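Long-range contacts in acetylxylan esterase A (Aspergillus awamori, PDB 5X6S), which removes acetyl side groups from the backbone of acetylated xylans, a step in the breakdown of plant cell-wall polysaccharide: residues 15-20 against 89-94; 35-40 against 65-70; 76-81 against 122-127; 140-145 against 261-266. All coordinates share one frame; numbering follows the deposited sequence.

Interaction 1: 15-20 against 89-94; sequences TNVGMY and GGNSNS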
# COMPACT_ATOMS: atom_id res chain seq x y z
N THR A 15 1.79 -10.18 -21.87
CA THR A 15 2.77 -9.60 -22.77
C THR A 15 4.15 -10.19 -22.59
O THR A 15 5.11 -9.76 -23.22
CB THR A 15 2.82 -8.05 -22.66
OG1 THR A 15 3.34 -7.63 -21.39
CG2 THR A 15 1.44 -7.42 -22.97
N ASN A 16 4.27 -11.23 -21.77
CA ASN A 16 5.50 -11.99 -21.69
C ASN A 16 6.77 -11.22 -21.29
O ASN A 16 7.89 -11.49 -21.77
CB ASN A 16 5.71 -12.78 -22.98
CG ASN A 16 6.51 -14.03 -22.74
OD1 ASN A 16 6.36 -14.72 -21.70
ND2 ASN A 16 7.34 -14.38 -23.73
N VAL A 17 6.59 -10.28 -20.36
CA VAL A 17 7.73 -9.57 -19.78
C VAL A 17 8.61 -10.57 -19.00
O VAL A 17 8.06 -11.44 -18.30
CB VAL A 17 7.22 -8.43 -18.85
CG1 VAL A 17 8.35 -7.57 -18.35
CG2 VAL A 17 6.18 -7.60 -19.57
N GLY A 18 9.94 -10.45 -19.07
CA GLY A 18 10.83 -11.28 -18.22
C GLY A 18 10.98 -10.74 -16.80
O GLY A 18 10.91 -9.52 -16.60
N MET A 19 11.21 -11.61 -15.83
CA MET A 19 11.44 -11.19 -14.48
C MET A 19 12.75 -11.78 -13.97
O MET A 19 12.91 -13.00 -14.02
CB MET A 19 10.31 -11.64 -13.56
CG MET A 19 10.57 -11.33 -12.12
SD MET A 19 9.24 -11.86 -11.04
CE MET A 19 9.94 -11.53 -9.43
N TYR A 20 13.66 -10.93 -13.55
CA TYR A 20 14.90 -11.37 -12.91
C TYR A 20 15.03 -10.69 -11.59
O TYR A 20 14.75 -9.49 -11.46
CB TYR A 20 16.14 -11.07 -13.76
CG TYR A 20 16.10 -11.72 -15.14
CD1 TYR A 20 15.35 -11.18 -16.16
CD2 TYR A 20 16.77 -12.90 -15.39
CE1 TYR A 20 15.33 -11.73 -17.44
CE2 TYR A 20 16.75 -13.48 -16.66
CZ TYR A 20 16.02 -12.89 -17.67
OH TYR A 20 15.94 -13.48 -18.90
N GLY A 89 -3.47 -5.05 -18.18
CA GLY A 89 -2.83 -6.26 -18.75
C GLY A 89 -1.57 -6.02 -19.54
O GLY A 89 -0.99 -6.96 -20.11
N GLY A 90 -1.13 -4.76 -19.61
CA GLY A 90 0.08 -4.43 -20.36
C GLY A 90 1.36 -4.70 -19.57
O GLY A 90 1.28 -5.27 -18.46
N ASN A 91 2.52 -4.32 -20.12
CA ASN A 91 3.80 -4.49 -19.47
C ASN A 91 3.75 -4.03 -18.01
O ASN A 91 4.29 -4.66 -17.14
CB ASN A 91 4.93 -3.67 -20.10
CG ASN A 91 5.44 -4.17 -21.44
OD1 ASN A 91 6.21 -3.50 -22.05
ND2 ASN A 91 5.04 -5.34 -21.88
N SER A 92 3.12 -2.89 -17.79
CA SER A 92 3.06 -2.34 -16.44
C SER A 92 2.39 -3.27 -15.41
O SER A 92 2.85 -3.39 -14.23
CB SER A 92 2.40 -0.97 -16.47
OG SER A 92 1.15 -1.01 -17.13
N ASN A 93 1.32 -3.93 -15.84
CA ASN A 93 0.61 -4.94 -15.07
C ASN A 93 1.54 -6.12 -14.71
O ASN A 93 1.54 -6.59 -13.61
CB ASN A 93 -0.61 -5.41 -15.84
CG ASN A 93 -1.76 -5.92 -14.96
OD1 ASN A 93 -2.90 -5.84 -15.35
ND2 ASN A 93 -1.45 -6.41 -13.80
N SER A 94 2.33 -6.56 -15.67
CA SER A 94 3.30 -7.58 -15.43
C SER A 94 4.28 -7.20 -14.34
O SER A 94 4.53 -8.00 -13.44
CB SER A 94 4.03 -7.91 -16.73
OG SER A 94 3.15 -8.60 -17.62
O HOH W 1 1.46 -8.23 -19.54
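T15 and N91 meet at about a right angle, the threonine hydroxyl standing in front of the amide nitrogen: N91 ND2 donates to T15 OG1 over 2.9 Å. The oxygen lies within 1° of the amide plane, yet the N-H is bent to 141° at the hydrogen. With chi1 at 68°, OG1 of T15 sits between its backbone N and carbonyl carbon, which turns it to the start of helix 91-106 and leaves CG2 to rest on the G89 carbonyl oxygen. V17 supplies the apolar half. Its CG2 branch reaches between two side chains of the helix, 3.4 Å from N91 ND2 and 3.6 Å from S94 CB, so one methyl packs beside the amide and the serine methylene together. Between the two segments a water ties three groups: it accepts from T15 N and donates to G89 O at 2.8 Å and to S94 OG at 2.6 Å. S94 OG is also hydrogen-bonded to N13, and N91 OD1 takes the backbone N-H of D77, so the amide is held at both ends. G90 occupies the N-cap position, and G89 N bonds back to N93 OD1 in the carbonyl plane. The contact thus joins the entry of strand 18-23, which pairs with strands 3-7 and 63-68, to the first turn of helix 91-106, with M124 of helix 120-131 against N91.

Interaction 2: 35-40 against 65-70; sequences VAIHYC and IYPSSP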
# COMPACT_ATOMS: atom_id res chain seq x y z
N VAL A 35 12.64 -1.96 -7.67
CA VAL A 35 12.38 -2.37 -9.01
C VAL A 35 13.22 -1.43 -9.90
O VAL A 35 13.04 -0.19 -9.83
CB VAL A 35 10.86 -2.31 -9.41
CG1 VAL A 35 10.63 -2.75 -10.83
CG2 VAL A 35 9.94 -3.06 -8.45
N ALA A 36 14.13 -1.99 -10.69
CA ALA A 36 15.08 -1.25 -11.49
C ALA A 36 14.84 -1.57 -12.97
O ALA A 36 15.04 -2.72 -13.43
CB ALA A 36 16.52 -1.59 -11.07
N ILE A 37 14.39 -0.55 -13.74
CA ILE A 37 13.81 -0.77 -15.06
C ILE A 37 14.71 -0.22 -16.18
O ILE A 37 15.03 0.98 -16.20
CB ILE A 37 12.41 -0.15 -15.17
CG1 ILE A 37 11.53 -0.55 -13.97
CG2 ILE A 37 11.79 -0.49 -16.53
CD1 ILE A 37 10.12 0.09 -13.95
N HIS A 38 15.12 -1.12 -17.08
CA HIS A 38 16.17 -0.87 -18.02
C HIS A 38 15.73 0.05 -19.20
O HIS A 38 14.53 0.27 -19.41
CB HIS A 38 16.69 -2.20 -18.56
CG HIS A 38 15.76 -2.89 -19.49
ND1 HIS A 38 15.58 -2.50 -20.81
CD2 HIS A 38 14.96 -3.97 -19.31
CE1 HIS A 38 14.71 -3.31 -21.40
NE2 HIS A 38 14.32 -4.21 -20.51
N TYR A 39 16.73 0.56 -19.92
CA TYR A 39 16.58 1.47 -21.10
C TYR A 39 16.40 0.69 -22.42
O TYR A 39 16.59 -0.53 -22.47
CB TYR A 39 17.83 2.39 -21.16
CG TYR A 39 19.11 1.66 -20.84
CD1 TYR A 39 19.64 0.72 -21.73
CD2 TYR A 39 19.72 1.80 -19.60
CE1 TYR A 39 20.81 -0.01 -21.43
CE2 TYR A 39 20.87 1.10 -19.27
CZ TYR A 39 21.41 0.18 -20.19
OH TYR A 39 22.53 -0.52 -19.86
N CYS A 40 16.02 1.36 -23.51
CA CYS A 40 15.95 0.68 -24.83
C CYS A 40 17.26 0.03 -25.17
O CYS A 40 18.30 0.51 -24.73
CB CYS A 40 15.63 1.65 -25.97
SG CYS A 40 14.01 2.47 -25.90
N ILE A 65 14.37 -6.21 -8.28
CA ILE A 65 13.63 -6.83 -9.38
C ILE A 65 14.00 -6.09 -10.64
O ILE A 65 13.95 -4.87 -10.66
CB ILE A 65 12.09 -6.76 -9.23
CG1 ILE A 65 11.63 -7.53 -7.99
CG2 ILE A 65 11.41 -7.28 -10.51
CD1 ILE A 65 10.15 -7.24 -7.61
N TYR A 66 14.39 -6.85 -11.68
CA TYR A 66 14.83 -6.27 -12.95
C TYR A 66 13.89 -6.79 -14.01
O TYR A 66 14.11 -7.90 -14.54
CB TYR A 66 16.31 -6.66 -13.27
CG TYR A 66 17.34 -6.27 -12.24
CD1 TYR A 66 17.95 -4.99 -12.25
CD2 TYR A 66 17.74 -7.16 -11.25
CE1 TYR A 66 18.92 -4.63 -11.33
CE2 TYR A 66 18.71 -6.81 -10.31
CZ TYR A 66 19.28 -5.56 -10.32
OH TYR A 66 20.21 -5.26 -9.36
N PRO A 67 12.82 -6.03 -14.35
CA PRO A 67 11.92 -6.49 -15.42
C PRO A 67 12.67 -6.42 -16.75
O PRO A 67 13.62 -5.68 -16.85
CB PRO A 67 10.77 -5.45 -15.41
CG PRO A 67 10.84 -4.83 -14.02
CD PRO A 67 12.35 -4.76 -13.78
N SER A 68 12.25 -7.25 -17.72
CA SER A 68 12.97 -7.36 -18.99
C SER A 68 12.00 -7.27 -20.16
O SER A 68 11.12 -8.10 -20.31
CB SER A 68 13.74 -8.66 -19.06
OG SER A 68 14.87 -8.48 -19.83
N SER A 69 12.17 -6.26 -20.99
CA SER A 69 11.23 -6.00 -22.07
C SER A 69 11.14 -7.19 -23.02
O SER A 69 12.16 -7.80 -23.35
CB SER A 69 11.61 -4.77 -22.87
OG SER A 69 10.71 -4.61 -23.94
N PRO A 70 9.90 -7.53 -23.42
CA PRO A 70 9.72 -8.61 -24.36
C PRO A 70 9.91 -8.17 -25.82
O PRO A 70 9.83 -9.04 -26.72
CB PRO A 70 8.25 -9.01 -24.16
CG PRO A 70 7.59 -7.70 -23.80
CD PRO A 70 8.61 -6.95 -22.97
O HOH W 2 15.22 -3.81 -15.86
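H38 leaves the end of strand 33-37 and reaches across to the chain that follows P67. From CB the ring is swung between its own backbone N and carbonyl carbon (chi1 72°), which aims its edge at segment 65-70. On that edge CD2 lies 3.3 Å from P67 O, close to the ring plane. ND1 donates to Y39 O at 2.8 Å, which leaves NE2 as the acceptor: it takes the S69 backbone N-H at 3.0 Å, 5° out of the ring plane and nearly straight (169°). CE1 completes the circuit against S69 CB. Both ring nitrogens are therefore engaged, and the ring's rotation is fixed. Where the strands run closer, A36 N bonds to I65 O, V35 CG1 packs on P67 CG at 3.8 Å, and A36 CB leans on the Y66 ring. Past this bridge the strands diverge, and a water spans them, donating to A36 O and to P67 O, each at 2.7 Å. This is a parallel pair of the central sheet of an alpha/beta-hydrolase, running out into loops at the C-terminal strand ends, the side on which S119, the probable nucleophile, lies.

Interaction 3: 76-81 against 122-127; sequences WDVSSQ and AMMTNV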
# COMPACT_ATOMS: atom_id res chain seq x y z
N TRP A 76 10.35 -0.21 -23.54
CA TRP A 76 9.10 -0.53 -22.84
C TRP A 76 7.84 -0.05 -23.53
O TRP A 76 7.81 1.02 -24.09
CB TRP A 76 9.17 0.01 -21.41
CG TRP A 76 10.19 -0.76 -20.59
CD1 TRP A 76 11.50 -0.41 -20.33
CD2 TRP A 76 10.00 -2.09 -20.05
NE1 TRP A 76 12.12 -1.45 -19.62
CE2 TRP A 76 11.23 -2.47 -19.44
CE3 TRP A 76 8.92 -2.98 -20.03
CZ2 TRP A 76 11.39 -3.69 -18.77
CZ3 TRP A 76 9.06 -4.19 -19.35
CH2 TRP A 76 10.31 -4.54 -18.75
N ASP A 77 6.76 -0.84 -23.46
CA ASP A 77 5.43 -0.34 -23.82
C ASP A 77 4.95 0.67 -22.77
O ASP A 77 4.58 0.30 -21.63
CB ASP A 77 4.40 -1.48 -23.98
CG ASP A 77 3.03 -0.97 -24.38
OD1 ASP A 77 2.93 0.20 -24.86
OD2 ASP A 77 2.04 -1.74 -24.17
N VAL A 78 5.03 1.93 -23.14
CA VAL A 78 4.50 3.05 -22.34
C VAL A 78 3.44 3.87 -23.18
O VAL A 78 3.15 5.06 -22.89
CB VAL A 78 5.62 3.93 -21.75
CG1 VAL A 78 6.35 3.15 -20.65
CG2 VAL A 78 6.58 4.41 -22.85
N SER A 79 2.84 3.17 -24.17
CA SER A 79 1.94 3.79 -25.15
C SER A 79 0.54 3.21 -25.27
O SER A 79 -0.39 3.93 -25.58
CB SER A 79 2.62 3.79 -26.52
OG SER A 79 2.88 2.50 -27.01
N SER A 80 0.40 1.90 -25.06
CA SER A 80 -0.88 1.22 -25.25
C SER A 80 -1.87 1.57 -24.13
O SER A 80 -1.48 1.91 -23.01
CB SER A 80 -0.68 -0.29 -25.34
OG SER A 80 -0.42 -0.82 -24.01
N GLN A 81 -3.17 1.42 -24.40
CA GLN A 81 -4.16 1.55 -23.33
C GLN A 81 -3.94 0.47 -22.24
O GLN A 81 -4.12 0.70 -21.07
CB GLN A 81 -5.58 1.40 -23.91
CG GLN A 81 -6.01 2.59 -24.77
CD GLN A 81 -5.88 3.88 -24.01
OE1 GLN A 81 -4.93 4.64 -24.23
NE2 GLN A 81 -6.76 4.10 -23.05
N ALA A 122 12.77 4.90 -17.31
CA ALA A 122 12.26 6.05 -16.55
C ALA A 122 10.85 6.43 -17.00
O ALA A 122 10.02 6.85 -16.16
CB ALA A 122 13.19 7.23 -16.65
N MET A 123 10.58 6.32 -18.30
CA MET A 123 9.20 6.50 -18.79
C MET A 123 8.25 5.49 -18.08
O MET A 123 7.17 5.84 -17.60
CB MET A 123 9.11 6.27 -20.26
CG MET A 123 10.01 7.17 -21.12
SD MET A 123 9.64 6.84 -22.82
CE MET A 123 11.19 7.22 -23.63
N MET A 124 8.69 4.24 -18.02
CA MET A 124 7.92 3.18 -17.37
C MET A 124 7.82 3.44 -15.86
O MET A 124 6.78 3.15 -15.24
CB MET A 124 8.52 1.81 -17.69
CG MET A 124 7.80 0.64 -16.97
SD MET A 124 6.03 0.56 -17.26
CE MET A 124 6.02 -0.37 -18.77
N THR A 125 8.85 4.05 -15.27
CA THR A 125 8.74 4.39 -13.87
C THR A 125 7.56 5.32 -13.60
O THR A 125 6.79 5.11 -12.64
CB THR A 125 10.10 4.97 -13.33
OG1 THR A 125 11.08 3.93 -13.42
CG2 THR A 125 10.01 5.38 -11.89
N ASN A 126 7.39 6.35 -14.43
CA ASN A 126 6.28 7.26 -14.29
C ASN A 126 4.99 6.52 -14.50
O ASN A 126 4.06 6.74 -13.79
CB ASN A 126 6.35 8.44 -15.22
CG ASN A 126 7.33 9.49 -14.73
OD1 ASN A 126 7.36 9.87 -13.59
ND2 ASN A 126 8.16 9.89 -15.61
N VAL A 127 4.96 5.65 -15.47
CA VAL A 127 3.74 4.84 -15.77
C VAL A 127 3.37 3.96 -14.56
O VAL A 127 2.17 3.88 -14.16
CB VAL A 127 3.88 4.04 -17.07
CG1 VAL A 127 2.72 3.04 -17.24
CG2 VAL A 127 3.90 4.97 -18.29
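D77 OD1 is gripped by two backbone N-H groups of its own loop, S79 N and S80 N, each 3.1 Å away, which makes an Asx turn next to helix 120-131. The helix starts within what is probably the GxSxG nucleophile elbow of the alpha/beta-hydrolase fold, with S119 as the likely charge-relay serine. S80 N comes to the syn lone pair of OD1, whereas S79 N arrives on the anti side, 35° out of the carboxylate plane. The second oxygen, OD2, receives S80 OG at 2.6 Å, so both carboxylate oxygens are tied to the turn, and D158 N adds a further donor to OD1. Three donors on one oxygen would be expected to favour the charged form of D77.

D77 takes little part in the packing itself; the loop meets the helix through V78 and W76. V78 wedges into the helix surface by its two branches. CG1, beside the backbone N, lies 3.6 Å from M124 CA and 3.9 Å from V127 CG2; CG2 reaches M123, 3.9 Å from SD, the two side chains crossing at about a right angle. M123 then leads away toward F150. M124 instead curls back: bends at chi2 (55°) and chi3 (86°) fold its end over the loop, beside W76, which in turn packs on I37 of strand 33-37. The D77 carbonyl oxygen is hydrogen-bonded to T83 OG1, and the methyl CE of M124 settles 3.3 Å from that same oxygen.

Interaction 4: 140-145 against 261-266; sequences TVYSGV and VPIHGD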
# COMPACT_ATOMS: atom_id res chain seq x y z
N THR A 140 12.23 6.95 -8.35
CA THR A 140 13.29 7.87 -8.88
C THR A 140 13.33 7.70 -10.38
O THR A 140 13.51 6.57 -10.88
CB THR A 140 14.68 7.62 -8.19
OG1 THR A 140 14.60 7.92 -6.78
CG2 THR A 140 15.80 8.50 -8.80
N VAL A 141 13.21 8.79 -11.11
CA VAL A 141 13.13 8.82 -12.55
C VAL A 141 14.42 9.44 -13.11
O VAL A 141 14.73 10.63 -12.82
CB VAL A 141 11.87 9.61 -13.02
CG1 VAL A 141 11.75 9.72 -14.51
CG2 VAL A 141 10.59 9.01 -12.43
N TYR A 142 15.18 8.63 -13.84
CA TYR A 142 16.41 9.09 -14.55
C TYR A 142 16.14 9.34 -16.05
O TYR A 142 16.24 8.43 -16.89
CB TYR A 142 17.61 8.13 -14.35
CG TYR A 142 18.16 8.16 -12.97
CD1 TYR A 142 18.97 9.24 -12.55
CD2 TYR A 142 17.89 7.16 -12.04
CE1 TYR A 142 19.45 9.31 -11.27
CE2 TYR A 142 18.41 7.23 -10.72
CZ TYR A 142 19.20 8.30 -10.37
OH TYR A 142 19.73 8.42 -9.13
N SER A 143 15.80 10.60 -16.39
CA SER A 143 15.65 10.98 -17.82
C SER A 143 14.55 10.22 -18.53
O SER A 143 14.81 9.36 -19.39
CB SER A 143 16.97 10.83 -18.58
OG SER A 143 18.05 11.45 -17.88
N GLY A 144 13.31 10.49 -18.15
CA GLY A 144 12.16 9.88 -18.79
C GLY A 144 11.22 10.93 -19.41
O GLY A 144 11.64 12.06 -19.71
N VAL A 145 9.97 10.55 -19.57
CA VAL A 145 8.88 11.47 -19.97
C VAL A 145 7.72 11.20 -19.04
O VAL A 145 7.68 10.16 -18.40
CB VAL A 145 8.46 11.34 -21.45
CG1 VAL A 145 9.65 11.46 -22.38
CG2 VAL A 145 7.70 10.05 -21.71
N VAL A 261 20.97 11.11 -17.25
CA VAL A 261 21.59 11.48 -16.01
C VAL A 261 22.07 10.17 -15.36
O VAL A 261 21.26 9.24 -15.17
CB VAL A 261 20.62 12.19 -15.04
CG1 VAL A 261 21.28 12.43 -13.68
CG2 VAL A 261 20.09 13.52 -15.62
N PRO A 262 23.36 10.07 -15.04
CA PRO A 262 23.87 8.81 -14.44
C PRO A 262 23.17 8.54 -13.12
O PRO A 262 22.85 9.47 -12.41
CB PRO A 262 25.36 9.10 -14.14
CG PRO A 262 25.63 10.51 -14.60
CD PRO A 262 24.41 11.11 -15.23
N ILE A 263 22.98 7.27 -12.78
CA ILE A 263 22.32 6.90 -11.55
C ILE A 263 23.15 7.35 -10.35
O ILE A 263 24.37 7.14 -10.30
CB ILE A 263 22.19 5.35 -11.47
CG1 ILE A 263 21.29 4.81 -12.57
CG2 ILE A 263 21.68 4.93 -10.10
CD1 ILE A 263 21.37 3.31 -12.72
N HIS A 264 22.51 7.97 -9.37
CA HIS A 264 23.15 8.34 -8.15
C HIS A 264 22.63 7.35 -7.10
O HIS A 264 21.69 7.66 -6.36
CB HIS A 264 22.83 9.79 -7.75
CG HIS A 264 23.47 10.82 -8.63
ND1 HIS A 264 23.35 10.82 -10.01
CD2 HIS A 264 24.29 11.86 -8.33
CE1 HIS A 264 24.04 11.83 -10.51
NE2 HIS A 264 24.62 12.47 -9.51
N GLY A 265 23.25 6.18 -7.03
CA GLY A 265 22.77 5.10 -6.16
C GLY A 265 22.67 5.45 -4.66
O GLY A 265 21.66 5.14 -4.03
N ASP A 266 23.69 6.11 -4.09
CA ASP A 266 23.57 6.47 -2.69
C ASP A 266 22.41 7.46 -2.46
O ASP A 266 21.69 7.36 -1.46
CB ASP A 266 24.88 7.06 -2.10
CG ASP A 266 26.10 6.12 -2.27
OD1 ASP A 266 25.98 4.93 -2.53
OD2 ASP A 266 27.23 6.64 -2.17
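Y142 lies flat against the backbone of I263, and this is the close-packed part of the contact. I263 CA stands over one face of the ring, 3.9 Å from its centroid and 22° off the normal, a CH-pi contact offset toward the rim. Round it the ring meets V261 O, P262 O and I263 CG2, which comes to 4.0 Å from CE2. Its hydroxyl accepts the H264 backbone N-H: N to OH is 2.8 Å, with an angle of 161°. D268 is a second partner of this OH, so the phenol is held at its tip as well as over its face. Toward the active site, S143 OG takes the V261 N-H at 3.0 Å, almost straight (170°), with V261 CG2 beside it. The outer side is looser. P262 is exposed and meets Y142 through its carbonyl oxygen rather than its ring. H264 is partly exposed; of its side chain, CB comes nearest the hydroxyl, 3.7 Å from Y142 OH, while ND1 turns back to P262 O and NE2 bonds to Q237. Here the end of strand 138-142 meets the loop that leads into helix 265-272, with Y197 of the neighbouring strand 193-199 stacked on Y142 and D268 on the helix's first turns.

How the interactions relate
Interactions 1, 2 and 3 form a connected cluster, their centres 10 to 12 Å apart, while the centre of interaction 4 lies about 22 Å from that of interaction 1, on the other side of the chain's centre. Interaction 2 falls within the chain span of interaction 1, whose segments alternate with those of interaction 3; interaction 4 comes last. Interactions 1, 2 and 4 reach the same mixed sheet, through strands 18-23, 33-37, 63-68 and 138-142. W76 links the cluster, touching V17, N91, I37 and P67, and N126 of interaction 3 bonds V145 of interaction 4. Interactions 2, 3 and 4 thus lie around the probable nucleophile elbow bearing S119, with interaction 1 farther off.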